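Local coordinates for protein type III effector NopAA (Sinorhizobium fredii USDA 257, PDB 6SDU) that hydrolyses xyloglucan as a type III effector of glycoside hydrolase family 12 and binds cellobiose in its cleft, at residues A[63-66]-A[70-73]; A[96-99]-A[105-108]; A[120-125]-A[133-138]; A[137-142]-A[146-151]; A[155-160]-A[176-181]. All coordinates share one frame; numbering follows the deposited sequence.

Interaction 1. Residues A[63-66]-A[70-73]; sequences DQPN and IKSY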
# COMPACT_ATOMS: atom_id res chain seq x y z
N ASP A 63 15.70 4.18 7.82
CA ASP A 63 16.73 5.09 7.32
C ASP A 63 17.29 4.55 6.00
O ASP A 63 18.34 3.90 5.98
CB ASP A 63 17.85 5.22 8.39
CG ASP A 63 18.98 6.13 7.96
OD1 ASP A 63 18.94 6.67 6.84
OD2 ASP A 63 19.93 6.31 8.76
N GLN A 64 16.61 4.84 4.89
CA GLN A 64 16.99 4.36 3.56
C GLN A 64 17.70 5.45 2.76
O GLN A 64 17.33 6.64 2.86
CB GLN A 64 15.74 3.88 2.81
CG GLN A 64 15.02 2.76 3.56
CD GLN A 64 15.94 1.59 3.89
OE1 GLN A 64 16.76 1.19 3.07
NE2 GLN A 64 15.78 1.01 5.09
N PRO A 65 18.74 5.12 2.00
CA PRO A 65 19.52 6.17 1.32
C PRO A 65 18.78 6.78 0.14
O PRO A 65 17.84 6.20 -0.44
CB PRO A 65 20.76 5.42 0.84
CG PRO A 65 20.25 4.03 0.56
CD PRO A 65 19.24 3.77 1.67
N ASN A 66 19.26 7.97 -0.24
CA ASN A 66 18.72 8.74 -1.37
C ASN A 66 19.23 8.18 -2.70
O ASN A 66 20.03 8.77 -3.43
CB ASN A 66 19.09 10.21 -1.25
CG ASN A 66 18.22 11.06 -2.14
OD1 ASN A 66 17.04 10.76 -2.31
ND2 ASN A 66 18.82 12.04 -2.82
N ILE A 70 12.54 1.41 -4.84
CA ILE A 70 11.92 1.08 -3.55
C ILE A 70 12.83 0.13 -2.78
O ILE A 70 13.28 -0.89 -3.31
CB ILE A 70 10.52 0.49 -3.79
CG1 ILE A 70 9.61 1.58 -4.32
CG2 ILE A 70 9.89 -0.07 -2.53
CD1 ILE A 70 8.37 1.03 -4.81
N LYS A 71 13.10 0.46 -1.51
CA LYS A 71 13.96 -0.38 -0.68
C LYS A 71 13.19 -1.32 0.23
O LYS A 71 13.69 -2.40 0.54
CB LYS A 71 14.90 0.46 0.22
CG LYS A 71 15.56 1.64 -0.46
CD LYS A 71 16.39 1.19 -1.63
CE LYS A 71 17.23 2.35 -2.14
NZ LYS A 71 16.44 3.57 -2.52
N SER A 72 11.99 -0.94 0.66
CA SER A 72 11.31 -1.70 1.68
C SER A 72 9.81 -1.47 1.61
O SER A 72 9.33 -0.48 1.06
CB SER A 72 11.85 -1.30 3.06
OG SER A 72 11.50 0.05 3.34
N TYR A 73 9.06 -2.43 2.15
CA TYR A 73 7.62 -2.30 2.33
C TYR A 73 7.23 -2.93 3.66
O TYR A 73 6.66 -4.03 3.70
CB TYR A 73 6.84 -2.93 1.17
CG TYR A 73 5.31 -2.75 1.24
CD1 TYR A 73 4.73 -1.48 1.36
CD2 TYR A 73 4.45 -3.84 1.16
CE1 TYR A 73 3.34 -1.31 1.41
CE2 TYR A 73 3.05 -3.69 1.21
CZ TYR A 73 2.50 -2.43 1.34
OH TYR A 73 1.12 -2.29 1.40
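Lys71 meets Gln64 along its aliphatic stem while its amine reaches past Pro65. Ile70, which opens the segment just before the lysine, touches the bound glucose. At Lys71, CB lies 3.5 Å from Gln64 OE1 and CG packs 4.0 Å from Gln64 CB; the two side chains run antiparallel alongside each other. Such flexible chains suit this role, because methylenes can pack while the polar ends reach other partners. Gln64 OE1 is bonded to the backbone N of Gly46, and its NE2 to Ser62 OG. The lysine chain bends at chi2 (-59°) and again at chi4 (-56°), and these bends carry NZ to its carbonyl partners. There NZ donates to the carbonyls of Thr67, Gly69 and Thr219. Pro65 O, 3.6 Å from Lys71 NZ, is close by as well, and this buried, probably positive group sits amid carbonyl oxygens. The lysine CE also lies 4.4 Å from Pro65 CG. Next comes Ser72, whose OG, 4.4 Å from Gln64 CG, bonds to Gln48 OE1; a small hydroxyl fits beside the glutamine stem. Here the chain enters strand 72-83, having left strand 57-62 of the other sheet. The arrangement belongs to the connection between the two sheets of the beta-jelly-roll fold of family 12.

Interaction 2. Residues A[96-99]-A[105-108]; sequences QEVP and DVAY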
# COMPACT_ATOMS: atom_id res chain seq x y z
N GLN A 96 -2.94 7.44 10.68
CA GLN A 96 -1.48 7.39 10.68
C GLN A 96 -0.85 8.76 10.96
O GLN A 96 -1.49 9.80 10.83
CB GLN A 96 -0.96 6.84 9.35
CG GLN A 96 -1.16 7.82 8.18
CD GLN A 96 -1.55 7.12 6.90
OE1 GLN A 96 -1.81 5.91 6.90
NE2 GLN A 96 -1.59 7.87 5.80
N GLU A 97 0.42 8.71 11.36
CA GLU A 97 1.26 9.90 11.50
C GLU A 97 2.51 9.69 10.64
O GLU A 97 3.21 8.69 10.82
CB GLU A 97 1.64 10.13 12.96
CG GLU A 97 0.47 10.41 13.92
CD GLU A 97 0.89 10.29 15.40
OE1 GLU A 97 1.83 9.52 15.70
OE2 GLU A 97 0.28 10.96 16.27
N VAL A 98 2.78 10.62 9.74
CA VAL A 98 3.80 10.44 8.71
C VAL A 98 4.80 11.58 8.83
O VAL A 98 4.49 12.64 9.40
CB VAL A 98 3.18 10.40 7.29
CG1 VAL A 98 2.21 9.23 7.14
CG2 VAL A 98 2.47 11.70 7.00
N PRO A 99 6.02 11.40 8.33
CA PRO A 99 6.99 12.49 8.30
C PRO A 99 6.66 13.39 7.11
O PRO A 99 5.70 13.13 6.38
CB PRO A 99 8.34 11.78 8.10
CG PRO A 99 7.99 10.52 7.41
CD PRO A 99 6.57 10.14 7.80
N ASP A 105 5.52 6.27 -0.25
CA ASP A 105 4.08 6.29 -0.43
C ASP A 105 3.48 5.32 0.57
O ASP A 105 3.99 4.21 0.74
CB ASP A 105 3.70 5.95 -1.87
CG ASP A 105 4.22 4.60 -2.33
OD1 ASP A 105 3.49 3.58 -2.18
OD2 ASP A 105 5.35 4.57 -2.88
N VAL A 106 2.50 5.79 1.33
CA VAL A 106 1.74 4.96 2.25
C VAL A 106 0.61 4.36 1.41
O VAL A 106 -0.16 5.11 0.80
CB VAL A 106 1.20 5.78 3.43
CG1 VAL A 106 0.39 4.92 4.37
CG2 VAL A 106 2.37 6.42 4.19
N ALA A 107 0.51 3.03 1.36
CA ALA A 107 -0.47 2.46 0.43
C ALA A 107 -1.09 1.16 0.94
O ALA A 107 -0.43 0.38 1.64
CB ALA A 107 0.18 2.16 -0.93
N TYR A 108 -2.35 0.94 0.53
CA TYR A 108 -2.98 -0.37 0.60
C TYR A 108 -2.39 -1.22 -0.52
O TYR A 108 -2.12 -0.71 -1.62
CB TYR A 108 -4.50 -0.28 0.38
CG TYR A 108 -5.25 0.06 1.63
CD1 TYR A 108 -5.58 -0.93 2.55
CD2 TYR A 108 -5.59 1.37 1.92
CE1 TYR A 108 -6.25 -0.63 3.72
CE2 TYR A 108 -6.27 1.69 3.09
CZ TYR A 108 -6.58 0.69 3.99
OH TYR A 108 -7.24 0.99 5.15
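Val106 belongs to the interior of the jelly-roll beta sandwich, where strand 103-112 of the larger sheet faces the end of strand 90-97 of the smaller one, and it receives Gln96 and Val98 from across the gap. The backbones stay well apart, with Val98 CA and Val106 CA 8.7 Å from each other, so side chains alone join them, as is normal between sandwich layers. Both valines suit their places: branching at CB gives each a broad apolar surface without a long chain, and in Val106 it also favours the extended backbone of a strand.

Val106 uses its two methyls for different tasks. CG1 is turned anti to the backbone N (chi1 179°) and meets the carboxamide of Gln96, approaching from the opposite direction. That amide is itself buried and is fixed by outside partners: OE1 bonds to Tyr214 OH, while NE2 bonds to Asn185 OD1 and more weakly to Thr123 OG1. With both ends of the amide engaged, its rotation is set, and a polar residue can sit in the sandwich interior with an apolar methyl against it. Val106 is also flanked by Phe229 of the smaller sheet and by Tyr214 and Val216 of strand 208-218, its neighbour in the larger one.

The other methyl, Val106 CG2, packs 4.1 Å from Val98 CG1. On the glutamine side, Val106 CG1 lies 3.5 Å from Gln96 OE1 and 3.8 Å from Gln96 NE2.

Interaction 3. Residues A[120-125]-A[133-138]; sequences MLWTNY and GNVKPI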
# COMPACT_ATOMS: atom_id res chain seq x y z
N MET A 120 -3.35 -1.27 -5.68
CA MET A 120 -2.73 -0.36 -4.72
C MET A 120 -3.62 0.87 -4.53
O MET A 120 -4.18 1.40 -5.49
CB MET A 120 -1.34 0.11 -5.17
CG MET A 120 -0.31 -0.98 -5.50
SD MET A 120 1.38 -0.32 -5.39
CE MET A 120 1.56 -0.26 -3.62
N LEU A 121 -3.75 1.30 -3.28
CA LEU A 121 -4.45 2.54 -2.96
C LEU A 121 -3.49 3.39 -2.15
O LEU A 121 -3.17 3.05 -1.01
CB LEU A 121 -5.75 2.28 -2.17
CG LEU A 121 -6.61 1.07 -2.59
CD1 LEU A 121 -7.75 0.84 -1.57
CD2 LEU A 121 -7.17 1.26 -3.99
N TRP A 122 -2.99 4.47 -2.75
CA TRP A 122 -2.04 5.39 -2.11
C TRP A 122 -2.81 6.46 -1.32
O TRP A 122 -3.48 7.31 -1.92
CB TRP A 122 -1.14 6.05 -3.15
CG TRP A 122 -0.17 5.13 -3.91
CD1 TRP A 122 -0.30 3.78 -4.13
CD2 TRP A 122 1.05 5.52 -4.56
NE1 TRP A 122 0.77 3.30 -4.86
CE2 TRP A 122 1.61 4.35 -5.13
CE3 TRP A 122 1.73 6.74 -4.70
CZ2 TRP A 122 2.82 4.36 -5.84
CZ3 TRP A 122 2.95 6.76 -5.41
CH2 TRP A 122 3.48 5.57 -5.96
N THR A 123 -2.70 6.44 0.00
CA THR A 123 -3.41 7.44 0.81
C THR A 123 -2.60 8.72 1.04
O THR A 123 -3.18 9.80 1.04
CB THR A 123 -3.81 6.85 2.17
OG1 THR A 123 -2.62 6.48 2.91
CG2 THR A 123 -4.72 5.64 1.97
N ASN A 124 -1.30 8.62 1.30
CA ASN A 124 -0.44 9.79 1.49
C ASN A 124 0.92 9.42 0.90
O ASN A 124 1.36 8.28 1.02
CB ASN A 124 -0.31 10.21 2.97
CG ASN A 124 0.18 11.66 3.15
OD1 ASN A 124 0.48 12.37 2.18
ND2 ASN A 124 0.29 12.08 4.40
N TYR A 125 1.54 10.36 0.20
CA TYR A 125 2.76 10.05 -0.54
C TYR A 125 3.52 11.35 -0.78
O TYR A 125 3.00 12.44 -0.55
CB TYR A 125 2.44 9.30 -1.84
CG TYR A 125 1.24 9.84 -2.63
CD1 TYR A 125 -0.09 9.56 -2.24
CD2 TYR A 125 1.43 10.61 -3.77
CE1 TYR A 125 -1.17 10.05 -2.95
CE2 TYR A 125 0.35 11.10 -4.49
CZ TYR A 125 -0.94 10.83 -4.08
OH TYR A 125 -1.99 11.32 -4.81
N GLY A 133 6.55 13.40 -9.44
CA GLY A 133 7.15 13.52 -8.13
C GLY A 133 8.31 12.57 -7.98
O GLY A 133 8.68 11.84 -8.89
N ASN A 134 8.92 12.59 -6.78
CA ASN A 134 10.04 11.69 -6.51
C ASN A 134 9.60 10.24 -6.32
O ASN A 134 10.47 9.38 -6.13
CB ASN A 134 10.88 12.20 -5.32
CG ASN A 134 10.10 12.22 -4.00
OD1 ASN A 134 8.95 11.79 -3.92
ND2 ASN A 134 10.77 12.68 -2.93
N VAL A 135 8.30 9.96 -6.18
CA VAL A 135 7.77 8.59 -6.30
C VAL A 135 6.69 8.63 -7.36
O VAL A 135 6.03 9.66 -7.53
CB VAL A 135 7.20 8.00 -4.99
CG1 VAL A 135 8.30 7.57 -4.06
CG2 VAL A 135 6.22 8.98 -4.33
N LYS A 136 6.56 7.54 -8.12
CA LYS A 136 5.57 7.45 -9.19
C LYS A 136 4.91 6.08 -9.17
O LYS A 136 5.54 5.09 -8.78
CB LYS A 136 6.20 7.71 -10.57
CG LYS A 136 6.84 9.09 -10.73
CD LYS A 136 7.67 9.17 -11.99
CE LYS A 136 8.40 10.53 -12.12
NZ LYS A 136 9.60 10.70 -11.24
N PRO A 137 3.65 5.99 -9.57
CA PRO A 137 3.02 4.67 -9.62
C PRO A 137 3.57 3.84 -10.76
O PRO A 137 4.03 4.36 -11.78
CB PRO A 137 1.53 4.99 -9.83
CG PRO A 137 1.52 6.36 -10.48
CD PRO A 137 2.72 7.08 -9.93
N ILE A 138 3.45 2.52 -10.60
CA ILE A 138 3.80 1.59 -11.66
C ILE A 138 2.93 1.89 -12.87
O ILE A 138 1.71 2.10 -12.73
CB ILE A 138 3.58 0.14 -11.19
CG1 ILE A 138 4.69 -0.30 -10.24
CG2 ILE A 138 3.48 -0.81 -12.39
CD1 ILE A 138 4.29 -1.53 -9.46
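The strand that carries Trp122 turns a corner at Thr123 and Asn124, and the irregular run of Val135, Lys136 and Pro137 passes the outer rim of its indole. Tryptophan suits the site, since its long flat ring reaches from the strand to the loop. With CG beside the backbone N and anti to the carbonyl carbon (chi1 -66°), the indole points at that loop, and its benzo end does the touching. CH2 of Trp122 lies 3.5 Å from Lys136 O, which is at the ring edge, near its plane. CZ3 of Trp122 meets Val135 CG2 at 4.1 Å, and Pro137 places CB above one face, offset toward the rim and 4.2 Å from Trp122 CZ2. Within the same segment, Met120 SD and Tyr125 CD2 stand at the ring edge, in plane.

CB of Lys136 points away from the strand. Its NZ donates 2.8 Å to Gly133 O, nearly in line with the carbonyl (C=O...N angle 168°), and so closes the short loop on itself. Gly133, with phi 126°, has a backbone that only glycine takes comfortably.

Bound glucose touches Met120, Trp122, Lys136 and Pro137, placing the contact in the substrate cleft. Strand 117-125 runs between strands 103-112 and 174-180; Trp122 packs on Asp105 and Ala107 of the first and Leu179 of the second, while Pro137 rests on Phe165 of strand 160-168.

Interaction 4. Residues A[137-142]-A[146-151]; sequences PISYHY and GAAIPV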
# COMPACT_ATOMS: atom_id res chain seq x y z
N PRO A 137 3.65 5.99 -9.57
CA PRO A 137 3.02 4.67 -9.62
C PRO A 137 3.57 3.84 -10.76
O PRO A 137 4.03 4.36 -11.78
CB PRO A 137 1.53 4.99 -9.83
CG PRO A 137 1.52 6.36 -10.48
CD PRO A 137 2.72 7.08 -9.93
N ILE A 138 3.45 2.52 -10.60
CA ILE A 138 3.80 1.59 -11.66
C ILE A 138 2.93 1.89 -12.87
O ILE A 138 1.71 2.10 -12.73
CB ILE A 138 3.58 0.14 -11.19
CG1 ILE A 138 4.69 -0.30 -10.24
CG2 ILE A 138 3.48 -0.81 -12.39
CD1 ILE A 138 4.29 -1.53 -9.46
N SER A 139 3.55 2.01 -14.04
CA SER A 139 2.85 2.45 -15.23
C SER A 139 3.56 1.96 -16.47
O SER A 139 4.80 1.93 -16.52
CB SER A 139 2.70 3.99 -15.25
OG SER A 139 1.99 4.41 -16.40
N TYR A 140 2.77 1.63 -17.51
CA TYR A 140 3.32 1.29 -18.82
C TYR A 140 3.89 2.52 -19.51
O TYR A 140 4.91 2.43 -20.20
CB TYR A 140 2.24 0.72 -19.74
CG TYR A 140 1.81 -0.69 -19.45
CD1 TYR A 140 2.74 -1.72 -19.44
CD2 TYR A 140 0.48 -0.99 -19.24
CE1 TYR A 140 2.35 -3.02 -19.16
CE2 TYR A 140 0.07 -2.29 -18.99
CZ TYR A 140 1.01 -3.30 -18.95
OH TYR A 140 0.61 -4.60 -18.67
N HIS A 141 3.21 3.67 -19.36
CA HIS A 141 3.47 4.87 -20.13
C HIS A 141 3.78 6.07 -19.25
O HIS A 141 3.18 6.24 -18.18
CB HIS A 141 2.27 5.18 -21.02
CG HIS A 141 1.90 4.04 -21.90
ND1 HIS A 141 2.74 3.58 -22.89
CD2 HIS A 141 0.80 3.25 -21.94
CE1 HIS A 141 2.18 2.56 -23.50
NE2 HIS A 141 1.00 2.33 -22.95
N TYR A 142 4.71 6.92 -19.73
CA TYR A 142 5.14 8.13 -19.06
C TYR A 142 5.09 9.31 -20.03
O TYR A 142 5.24 9.15 -21.24
CB TYR A 142 6.57 8.00 -18.51
CG TYR A 142 6.70 6.85 -17.54
CD1 TYR A 142 6.44 7.03 -16.18
CD2 TYR A 142 7.07 5.59 -17.98
CE1 TYR A 142 6.55 5.97 -15.29
CE2 TYR A 142 7.17 4.52 -17.09
CZ TYR A 142 6.92 4.71 -15.76
OH TYR A 142 7.02 3.64 -14.88
N GLY A 146 8.36 12.87 -17.54
CA GLY A 146 8.54 11.70 -16.73
C GLY A 146 7.41 11.35 -15.78
O GLY A 146 7.51 10.33 -15.10
N ALA A 147 6.28 12.05 -15.85
CA ALA A 147 5.16 11.71 -14.99
C ALA A 147 4.44 10.49 -15.57
O ALA A 147 4.29 10.38 -16.78
CB ALA A 147 4.17 12.89 -14.91
N ALA A 148 4.01 9.57 -14.70
CA ALA A 148 3.21 8.45 -15.17
C ALA A 148 1.90 8.99 -15.72
O ALA A 148 1.38 9.99 -15.23
CB ALA A 148 2.94 7.45 -14.04
N ILE A 149 1.39 8.35 -16.77
CA ILE A 149 0.15 8.81 -17.43
C ILE A 149 -1.02 8.04 -16.84
O ILE A 149 -1.10 6.82 -17.00
CB ILE A 149 0.21 8.62 -18.95
CG1 ILE A 149 1.37 9.41 -19.55
CG2 ILE A 149 -1.16 9.04 -19.55
CD1 ILE A 149 1.70 9.03 -20.98
N PRO A 150 -1.99 8.73 -16.22
CA PRO A 150 -3.17 8.05 -15.68
C PRO A 150 -4.03 7.48 -16.80
O PRO A 150 -4.14 8.05 -17.89
CB PRO A 150 -3.94 9.16 -14.95
CG PRO A 150 -3.05 10.36 -14.93
CD PRO A 150 -1.99 10.18 -15.97
N VAL A 151 -4.64 6.33 -16.52
CA VAL A 151 -5.60 5.76 -17.46
C VAL A 151 -7.02 6.29 -17.22
O VAL A 151 -7.83 6.31 -18.14
CB VAL A 151 -5.55 4.22 -17.43
CG1 VAL A 151 -4.17 3.75 -17.87
CG2 VAL A 151 -5.87 3.70 -16.04
O HOH W 1 -0.77 4.54 -15.73
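Tyr142 and Ala148 form a single backbone bridge, CA to CA 4.4 Å, where the chain doubles back after only a few residues. Next to it Ile149 N donates to His141 O, 3.1 Å away and nearly straight at 164°. That oxygen has a second donor: Ser139 OG reaches it at 2.8 Å. The serine can do so because OG stands anti to its backbone N, beside the carbonyl carbon (chi1 -179°), and from there meets His141 O two residues on. A water then spans the gap, donating to both Ser139 OG and Ile149 O. Serine thus gives one bond and takes another, tying together a loop that lacks regular strand pairing.

Ala148, small enough for a close approach, puts its methyl 3.7 Å from Ser139 CB and 4.0 Å from Pro137 CG. The aromatic ring of Tyr142 lies obliquely beside the same residue, with Tyr142 CE1 4.1 Å from Ala148 CB; its CD1 also nears Gly146 O. Gly146, at positive phi, takes a conformation suited to glycine and lets the chain turn in. Ile149 extends CD1 across the backbone, 3.5 Å from Tyr142 C, and also brushes His141 CB.

Ala148 and Pro150 pack on Phe165 of strand 160-168, joining the loop to the larger sheet. With Pro137 and Ile138 touching the bound sugar and the side chain of Tyr142 about 5 Å from it, this is a hairpin-like loop at the border of the substrate cleft.

Interaction 5. Residues A[155-160]-A[176-181]; sequences VNVGGA and ISLLRT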
# COMPACT_ATOMS: atom_id res chain seq x y z
N VAL A 155 -11.64 9.68 -10.51
CA VAL A 155 -12.63 8.63 -10.33
C VAL A 155 -13.11 8.67 -8.89
O VAL A 155 -12.31 8.63 -7.96
CB VAL A 155 -12.05 7.26 -10.69
CG1 VAL A 155 -13.09 6.16 -10.46
CG2 VAL A 155 -11.55 7.27 -12.12
N ASN A 156 -14.42 8.77 -8.70
CA ASN A 156 -15.00 8.77 -7.37
C ASN A 156 -15.54 7.37 -7.10
O ASN A 156 -16.53 6.96 -7.70
CB ASN A 156 -16.10 9.82 -7.21
CG ASN A 156 -16.45 10.05 -5.76
OD1 ASN A 156 -17.06 9.20 -5.11
ND2 ASN A 156 -16.04 11.20 -5.23
N VAL A 157 -14.84 6.62 -6.25
CA VAL A 157 -15.22 5.25 -5.90
C VAL A 157 -14.77 4.97 -4.47
O VAL A 157 -13.81 5.58 -3.97
CB VAL A 157 -14.61 4.22 -6.88
CG1 VAL A 157 -13.11 4.08 -6.65
CG2 VAL A 157 -15.30 2.89 -6.76
N GLY A 158 -15.49 4.07 -3.80
CA GLY A 158 -15.11 3.59 -2.48
C GLY A 158 -14.84 4.63 -1.42
O GLY A 158 -14.05 4.41 -0.49
N GLY A 159 -15.54 5.77 -1.51
CA GLY A 159 -15.46 6.82 -0.52
C GLY A 159 -14.45 7.91 -0.75
O GLY A 159 -14.16 8.66 0.19
N ALA A 160 -13.88 8.01 -1.95
CA ALA A 160 -12.87 9.02 -2.22
C ALA A 160 -12.73 9.21 -3.73
O ALA A 160 -13.32 8.47 -4.51
CB ALA A 160 -11.52 8.67 -1.59
N ILE A 176 -2.76 -2.30 -10.75
CA ILE A 176 -3.68 -1.17 -10.86
C ILE A 176 -3.48 -0.33 -9.59
O ILE A 176 -3.67 -0.84 -8.48
CB ILE A 176 -5.14 -1.63 -11.00
CG1 ILE A 176 -5.31 -2.65 -12.13
CG2 ILE A 176 -6.06 -0.44 -11.26
CD1 ILE A 176 -5.15 -2.04 -13.50
N SER A 177 -3.11 0.94 -9.75
CA SER A 177 -2.82 1.83 -8.63
C SER A 177 -3.78 3.01 -8.61
O SER A 177 -3.95 3.69 -9.63
CB SER A 177 -1.39 2.35 -8.69
OG SER A 177 -0.47 1.29 -8.79
N LEU A 178 -4.37 3.28 -7.45
CA LEU A 178 -5.23 4.44 -7.27
C LEU A 178 -4.53 5.41 -6.32
O LEU A 178 -4.19 5.03 -5.19
CB LEU A 178 -6.60 4.05 -6.72
CG LEU A 178 -7.55 3.45 -7.77
CD1 LEU A 178 -7.12 2.08 -8.20
CD2 LEU A 178 -8.99 3.41 -7.22
N LEU A 179 -4.30 6.64 -6.77
CA LEU A 179 -3.66 7.68 -5.97
C LEU A 179 -4.75 8.65 -5.55
O LEU A 179 -5.45 9.19 -6.41
CB LEU A 179 -2.56 8.41 -6.75
CG LEU A 179 -1.15 7.83 -6.75
CD1 LEU A 179 -1.12 6.40 -7.26
CD2 LEU A 179 -0.20 8.72 -7.58
N ARG A 180 -4.93 8.85 -4.24
CA ARG A 180 -5.96 9.77 -3.79
C ARG A 180 -5.66 11.17 -4.27
O ARG A 180 -4.55 11.68 -4.08
CB ARG A 180 -6.06 9.75 -2.26
CG ARG A 180 -7.32 9.09 -1.76
CD ARG A 180 -7.50 9.30 -0.30
NE ARG A 180 -8.02 10.62 -0.04
CZ ARG A 180 -9.05 10.88 0.74
NH1 ARG A 180 -9.68 9.89 1.35
NH2 ARG A 180 -9.44 12.12 0.91
N THR A 181 -6.65 11.81 -4.90
CA THR A 181 -6.46 13.17 -5.41
C THR A 181 -6.25 14.15 -4.27
O THR A 181 -5.66 15.21 -4.48
CB THR A 181 -7.63 13.60 -6.29
OG1 THR A 181 -8.86 13.56 -5.54
CG2 THR A 181 -7.72 12.69 -7.51
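Val157 O is gripped by two donors, the backbone N of Ala160 at 3.2 Å and Trp162 NE1 of strand 160-168. In return Val157 N donates to Ala160 O at 3.0 Å, so the pair closes a type I' turn. Its middle positions are Gly158 and Gly159, both at positive phi, which glycine tolerates and most residues do not.

The turn is the tip of a tight two-residue beta hairpin that joins edge strand 155-157 to strand 160-168 in the larger jelly-roll sheet. Strand 174-180 lies one strand further in, so only side chains span the distance.

Val157 CG1 packs 4.2 Å from Leu178 CD2, and both side chains also touch Ile194 of helix 191-200, an apolar setting that favours branched aliphatic residues. At the other end Arg180 lays its guanidinium over Ala160, whose methyl lies over one face, 3.7 Å from Arg180 NH1. A bend at chi3 (79°) brings the group there, and NE donates to Ser182 O. Alanine is small enough to let the flat group lie close, while the arginine side chain also packs on Trp162, two residues beyond Ala160 in strand 160-168.

Overall arrangement
From the N terminus, interaction 1 closes the loop between strand 57-62 of the smaller sheet and strand 72-83 of the larger. Interaction 2 follows, joining strands 90-97 and 103-112 across the sandwich, and meets interaction 1 through Tyr73 OH and Ala107 O. Interaction 3 folds the loop after strand 117-125 back over that strand, beside interaction 2. Interaction 4 closes the outer part of that loop. Interaction 5 spans from the hairpin at 157-160 to strand 174-180, which neighbours strand 117-125 of interaction 3; its Ser177 and Leu179 touch Pro137 of interaction 4. None nests or crosses; 3 and 4 are chained through shared residues 137-138, the others follow in series.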